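PDB 4UMI: fiber protein from Snake adenovirus 1, which probably mediates first attachment of the virion to host cells, as the trimeric spike that protrudes from each vertex of the capsid. Local coordinates for residues A[121-126]-A[154-159]; A[133-138]-A[201-206]. All coordinates share one frame; numbering follows the deposited sequence. Where two conformers were deposited one is given.

Contact 1. Residues A[121-126]-A[154-159]; sequences FQAREE and AELSSF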
loop_
_atom_site.group_PDB
_atom_site.type_symbol
_atom_site.label_atom_id
_atom_site.label_comp_id
_atom_site.label_asym_id
_atom_site.label_seq_id
_atom_site.Cartn_x
_atom_site.Cartn_y
_atom_site.Cartn_z
ATOM N N PHE A 121 -4.977 4.846 13.171
ATOM C CA PHE A 121 -5.610 3.921 12.247
ATOM C C PHE A 121 -6.522 4.717 11.309
ATOM O O PHE A 121 -7.208 5.634 11.746
ATOM C CB PHE A 121 -6.419 2.879 12.970
ATOM C CG PHE A 121 -5.585 1.913 13.759
ATOM C CD1 PHE A 121 -4.991 0.835 13.143
ATOM C CD2 PHE A 121 -5.373 2.081 15.106
ATOM C CE1 PHE A 121 -4.217 -0.051 13.860
ATOM C CE2 PHE A 121 -4.614 1.199 15.819
ATOM C CZ PHE A 121 -4.010 0.169 15.185
ATOM N N GLN A 122 -6.584 4.322 10.048
ATOM C CA GLN A 122 -7.533 4.841 9.076
ATOM C C GLN A 122 -8.299 3.679 8.500
ATOM O O GLN A 122 -7.710 2.665 8.112
ATOM C CB GLN A 122 -6.837 5.669 7.981
ATOM C CG GLN A 122 -7.690 6.061 6.785
ATOM C CD GLN A 122 -6.873 6.638 5.686
ATOM O OE1 GLN A 122 -5.639 6.481 5.656
ATOM N NE2 GLN A 122 -7.541 7.221 4.719
ATOM N N ALA A 123 -9.617 3.833 8.412
ATOM C CA ALA A 123 -10.484 2.823 7.836
ATOM C C ALA A 123 -11.173 3.410 6.608
ATOM O O ALA A 123 -11.846 4.435 6.705
ATOM C CB ALA A 123 -11.491 2.345 8.877
ATOM N N ARG A 124 -11.002 2.760 5.467
ATOM C CA ARG A 124 -11.521 3.238 4.203
ATOM C C ARG A 124 -12.334 2.156 3.534
ATOM O O ARG A 124 -11.950 1.000 3.563
ATOM C CB ARG A 124 -10.400 3.786 3.322
ATOM C CG ARG A 124 -10.822 4.436 2.040
ATOM C CD ARG A 124 -9.562 4.667 1.201
ATOM N NE ARG A 124 -8.783 5.808 1.622
ATOM C CZ ARG A 124 -7.581 6.129 1.134
ATOM N NH1 ARG A 124 -7.006 5.359 0.197
ATOM N NH2 ARG A 124 -6.931 7.218 1.586
ATOM N N GLU A 125 -13.473 2.527 2.943
ATOM C CA GLU A 125 -14.243 1.624 2.104
ATOM C C GLU A 125 -14.397 2.267 0.738
ATOM O O GLU A 125 -14.828 3.419 0.598
ATOM C CB GLU A 125 -15.599 1.279 2.716
ATOM C CG GLU A 125 -16.349 0.302 1.843
ATOM C CD GLU A 125 -17.696 -0.079 2.386
ATOM O OE1 GLU A 125 -17.769 -0.849 3.348
ATOM O OE2 GLU A 125 -18.703 0.371 1.831
ATOM N N GLU A 126 -14.059 1.483 -0.293
ATOM C CA GLU A 126 -14.284 1.872 -1.696
ATOM C C GLU A 126 -15.296 0.888 -2.269
ATOM O O GLU A 126 -15.228 -0.311 -1.985
ATOM C CB GLU A 126 -12.994 1.796 -2.550
ATOM C CG GLU A 126 -13.238 2.320 -3.957
ATOM C CD GLU A 126 -12.152 2.077 -4.993
ATOM O OE1 GLU A 126 -11.041 1.653 -4.677
ATOM O OE2 GLU A 126 -12.425 2.310 -6.192
ATOM N N ALA A 154 -16.903 2.651 18.595
ATOM C CA ALA A 154 -17.873 1.730 18.052
ATOM C C ALA A 154 -17.770 1.651 16.545
ATOM O O ALA A 154 -17.935 0.591 15.962
ATOM C CB ALA A 154 -19.266 2.170 18.440
ATOM N N GLU A 155 -17.532 2.791 15.896
ATOM C CA GLU A 155 -17.475 2.809 14.437
ATOM C C GLU A 155 -16.279 2.027 13.921
ATOM O O GLU A 155 -16.425 1.207 13.011
ATOM C CB GLU A 155 -17.441 4.231 13.921
ATOM C CG GLU A 155 -17.586 4.307 12.413
ATOM C CD GLU A 155 -17.780 5.719 11.861
ATOM O OE1 GLU A 155 -17.649 6.713 12.596
ATOM O OE2 GLU A 155 -18.027 5.807 10.650
ATOM N N LEU A 156 -15.105 2.264 14.509
ATOM C CA LEU A 156 -13.921 1.501 14.085
ATOM C C LEU A 156 -14.079 0.014 14.395
ATOM O O LEU A 156 -13.713 -0.847 13.579
ATOM C CB LEU A 156 -12.668 2.056 14.726
ATOM C CG LEU A 156 -11.359 1.403 14.291
ATOM C CD1 LEU A 156 -11.137 1.423 12.785
ATOM C CD2 LEU A 156 -10.198 2.074 14.991
ATOM N N SER A 157 -14.681 -0.279 15.550
ATOM C CA SER A 157 -14.894 -1.640 15.953
ATOM C C SER A 157 -15.801 -2.343 14.950
ATOM O O SER A 157 -15.534 -3.474 14.575
ATOM C CB SER A 157 -15.476 -1.719 17.372
ATOM O OG SER A 157 -14.545 -1.251 18.340
ATOM N N SER A 158 -16.880 -1.673 14.508
ATOM C CA SER A 158 -17.781 -2.210 13.496
ATOM C C SER A 158 -17.028 -2.536 12.206
ATOM O O SER A 158 -17.186 -3.602 11.628
ATOM C CB SER A 158 -18.911 -1.202 13.216
ATOM O OG SER A 158 -19.825 -1.675 12.233
ATOM N N PHE A 159 -16.208 -1.597 11.747
ATOM C CA PHE A 159 -15.453 -1.799 10.504
ATOM C C PHE A 159 -14.530 -3.028 10.651
ATOM O O PHE A 159 -14.455 -3.862 9.767
ATOM C CB PHE A 159 -14.617 -0.556 10.267
ATOM C CG PHE A 159 -13.729 -0.631 9.053
ATOM C CD1 PHE A 159 -14.178 -0.257 7.822
ATOM C CD2 PHE A 159 -12.417 -1.088 9.170
ATOM C CE1 PHE A 159 -13.368 -0.282 6.710
ATOM C CE2 PHE A 159 -11.619 -1.110 8.070
ATOM C CZ PHE A 159 -12.085 -0.712 6.853
#
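Helix-on-sheet packing brings Leu156 and Phe159 of helix 154-161 onto Ala123 of strand 118-128 in the fibre head. The strand and helix segments approach to 9.7 Å between axes and cross at 58°. The side chains that meet are apolar and buried. Ala123 points its methyl at the helix, and the Phe159 ring lies flat against it. Ala123 CB sits 3.5 Å from the centroid of the Phe159 ring and only 9° off the ring normal, a CH-pi contact over the centre of one face. With only a methyl between, the ring lies close to the sheet. Phe159 has CG anti to its backbone N (chi1 177°), which carries the ring out from the helix to the strand. At the edge of the ring, near its plane, Arg124 O lies 3.7 Å from Phe159 CE1. Leu156, one helical turn earlier, adds a methyl: its CD1 is 4.0 Å from Ala123 CB. The other methyl, Leu156 CD2, is 4.4 Å from Phe121 CB. The Phe121 ring itself leads away from the helix and meets the ring of Phe119. Trp168 also meets the Phe159 ring. Gln122 and Arg124 point away from the helix. Outside the two segments, both side chains bond Glu126 of the second subunit, Arg124 by a salt bridge. The strand therefore has an apolar side under the helix and a polar side in the trimer interface. Such a short helix against one face of an antiparallel sheet is helix-on-sheet packing, here in the beta-rich, trimeric atadenovirus fibre head.

Contact 2. Residues A[133-138]-A[201-206]; sequences KRTLFA and SSFYLT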
loop_
_atom_site.group_PDB
_atom_site.type_symbol
_atom_site.label_atom_id
_atom_site.label_comp_id
_atom_site.label_asym_id
_atom_site.label_seq_id
_atom_site.Cartn_x
_atom_site.Cartn_y
_atom_site.Cartn_z
ATOM N N LYS A 133 -14.085 -2.820 -1.385
ATOM C CA LYS A 133 -12.748 -2.954 -0.822
ATOM C C LYS A 133 -12.734 -2.221 0.504
ATOM O O LYS A 133 -13.088 -1.052 0.572
ATOM C CB LYS A 133 -11.666 -2.354 -1.728
ATOM C CG LYS A 133 -10.265 -2.629 -1.183
ATOM C CD LYS A 133 -9.040 -2.255 -2.041
ATOM C CE LYS A 133 -8.982 -0.824 -2.412
ATOM N NZ LYS A 133 -7.674 -0.606 -3.119
ATOM N N ARG A 134 -12.330 -2.882 1.567
ATOM C CA ARG A 134 -12.166 -2.269 2.882
ATOM C C ARG A 134 -10.699 -2.325 3.252
ATOM O O ARG A 134 -10.122 -3.417 3.273
ATOM C CB ARG A 134 -13.018 -2.931 3.952
ATOM C CG ARG A 134 -14.483 -2.571 3.769
ATOM C CD ARG A 134 -15.406 -3.394 4.607
ATOM N NE ARG A 134 -16.816 -3.089 4.287
ATOM C CZ ARG A 134 -17.799 -3.989 4.205
ATOM N NH1 ARG A 134 -17.574 -5.289 4.406
ATOM N NH2 ARG A 134 -19.028 -3.592 3.908
ATOM N N THR A 135 -10.108 -1.174 3.505
ATOM C CA THR A 135 -8.686 -1.060 3.836
ATOM C C THR A 135 -8.480 -0.457 5.213
ATOM O O THR A 135 -9.060 0.578 5.546
ATOM C CB THR A 135 -7.945 -0.188 2.812
ATOM O OG1 THR A 135 -8.168 -0.675 1.481
ATOM C CG2 THR A 135 -6.456 -0.151 3.067
ATOM N N LEU A 136 -7.643 -1.127 6.001
ATOM C CA LEU A 136 -7.150 -0.612 7.266
ATOM C C LEU A 136 -5.707 -0.107 7.073
ATOM O O LEU A 136 -4.861 -0.897 6.659
ATOM C CB LEU A 136 -7.173 -1.700 8.325
ATOM C CG LEU A 136 -6.732 -1.265 9.711
ATOM C CD1 LEU A 136 -7.730 -0.306 10.354
ATOM C CD2 LEU A 136 -6.509 -2.480 10.615
ATOM N N PHE A 137 -5.448 1.143 7.395
ATOM C CA PHE A 137 -4.127 1.709 7.396
ATOM C C PHE A 137 -3.727 1.902 8.855
ATOM O O PHE A 137 -4.536 2.305 9.681
ATOM C CB PHE A 137 -4.107 3.070 6.691
ATOM C CG PHE A 137 -4.493 3.054 5.253
ATOM C CD1 PHE A 137 -5.806 3.247 4.830
ATOM C CD2 PHE A 137 -3.508 2.943 4.289
ATOM C CE1 PHE A 137 -6.067 3.300 3.464
ATOM C CE2 PHE A 137 -3.794 2.977 2.948
ATOM C CZ PHE A 137 -5.076 3.139 2.529
ATOM N N ALA A 138 -2.473 1.568 9.154
ATOM C CA ALA A 138 -1.974 1.708 10.523
ATOM C C ALA A 138 -0.604 2.378 10.533
ATOM O O ALA A 138 0.241 2.049 9.695
ATOM C CB ALA A 138 -1.827 0.343 11.167
ATOM N N SER A 201 -0.727 -1.442 5.575
ATOM C CA SER A 201 -2.139 -1.527 5.295
ATOM C C SER A 201 -2.561 -2.927 5.031
ATOM O O SER A 201 -1.748 -3.774 4.604
ATOM C CB SER A 201 -2.559 -0.623 4.165
ATOM O OG SER A 201 -1.930 -0.969 2.993
ATOM N N SER A 202 -3.834 -3.210 5.271
ATOM C CA SER A 202 -4.413 -4.520 5.054
ATOM C C SER A 202 -5.787 -4.307 4.462
ATOM O O SER A 202 -6.531 -3.512 5.023
ATOM C CB SER A 202 -4.536 -5.228 6.412
ATOM O OG SER A 202 -5.165 -6.505 6.345
ATOM N N PHE A 203 -6.127 -5.008 3.396
ATOM C CA PHE A 203 -7.450 -4.847 2.793
ATOM C C PHE A 203 -8.077 -6.190 2.491
ATOM O O PHE A 203 -7.409 -7.210 2.382
ATOM C CB PHE A 203 -7.447 -3.917 1.561
ATOM C CG PHE A 203 -6.636 -4.406 0.390
ATOM C CD1 PHE A 203 -7.176 -5.260 -0.543
ATOM C CD2 PHE A 203 -5.312 -4.006 0.227
ATOM C CE1 PHE A 203 -6.428 -5.711 -1.617
ATOM C CE2 PHE A 203 -4.592 -4.430 -0.847
ATOM C CZ PHE A 203 -5.137 -5.281 -1.759
ATOM N N TYR A 204 -9.391 -6.170 2.316
ATOM C CA TYR A 204 -10.082 -7.282 1.690
ATOM C C TYR A 204 -10.999 -6.707 0.625
ATOM O O TYR A 204 -11.451 -5.574 0.695
ATOM C CB TYR A 204 -10.792 -8.260 2.586
ATOM C CG TYR A 204 -11.992 -7.710 3.271
ATOM C CD1 TYR A 204 -11.906 -6.984 4.460
ATOM C CD2 TYR A 204 -13.254 -8.001 2.822
ATOM C CE1 TYR A 204 -13.034 -6.524 5.141
ATOM C CE2 TYR A 204 -14.369 -7.579 3.503
ATOM C CZ TYR A 204 -14.271 -6.829 4.654
ATOM O OH TYR A 204 -15.402 -6.403 5.357
ATOM N N LEU A 205 -11.204 -7.495 -0.398
ATOM C CA LEU A 205 -11.889 -7.048 -1.601
ATOM C C LEU A 205 -12.793 -8.168 -1.945
ATOM O O LEU A 205 -12.294 -9.301 -2.084
ATOM C CB LEU A 205 -10.813 -6.761 -2.719
ATOM C CG LEU A 205 -11.151 -6.463 -4.161
ATOM C CD1 LEU A 205 -11.898 -5.172 -4.211
ATOM C CD2 LEU A 205 -9.922 -6.437 -5.030
ATOM N N THR A 206 -14.098 -7.898 -2.029
ATOM C CA THR A 206 -15.091 -8.914 -2.217
ATOM C C THR A 206 -16.252 -8.429 -3.097
ATOM O O THR A 206 -16.536 -7.228 -3.194
ATOM C CB THR A 206 -15.664 -9.351 -0.872
ATOM O OG1 THR A 206 -16.554 -10.443 -1.055
ATOM C CG2 THR A 206 -16.402 -8.240 -0.193
#
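Arg134 NH1 donates a 2.6 Å hydrogen bond to Tyr204 OH, at the edge of the guanidinium and close to its plane. This side-chain bond bridges a hydrogen-bonded pair in the antiparallel sheet of the fibre head, where strand 131-140 runs beside strand 198-206, the outermost of this sheet within the chain. The Arg134 and Tyr204 side chains lie side by side, with guanidinium and ring planes 65° apart. Tyr204 CG sits between its backbone N and carbonyl carbon (chi1 69°), and this brings the end of the ring over to Arg134. Glu125 is a second partner of the guanidinium.

The backbones of Arg134 and Tyr204 bond each other in both directions, and Leu136 does the same with Ser202. Leu136 N to Ser202 O is 2.8 Å and nearly straight at 169°. Leu136 and Ser202 share the face of Arg134, and Ser202 OG bonds Leu169 O.

Lys133, Thr135, Phe137, Ser201, Phe203 and Leu205 occupy the other face, where Lys133, Phe137, Phe203 and Leu205 meet neighbouring subunits. Lys133 NZ bonds Gln122 OE1 of the third subunit, while its chain passes Phe203, with Lys133 CD 3.8 Å from Phe203 CD1. Thr135 OG1 packs 3.3 Å from Phe203 CB. At the far end of the pairing, Phe137 CD2 lies 3.7 Å from Ser201 CB.

Overall arrangement
Contacts 1 and 2 are centred 10 Å apart and share one antiparallel sheet, in which strands 118-128 and 131-140 are neighbours. Along the sequence the two contacts interleave: 133-138 falls between 121-126 and 154-159. A salt bridge joins them, with Glu125 OE1 2.6 Å from Arg134 NE. A probable backbone hydrogen bond links Gln122 O to Phe137 N at 2.8 Å. The Phe159 ring reaches past its own strand partner, and its CZ packs 3.5 Å from Thr135 O. Phe121 CE1 lies 3.6 Å from Ala138 CB. The helix thus packs across both central strands on one face. Side chains of both contacts on the other face, among them Arg124 and Lys133, meet neighbouring subunits of the trimer.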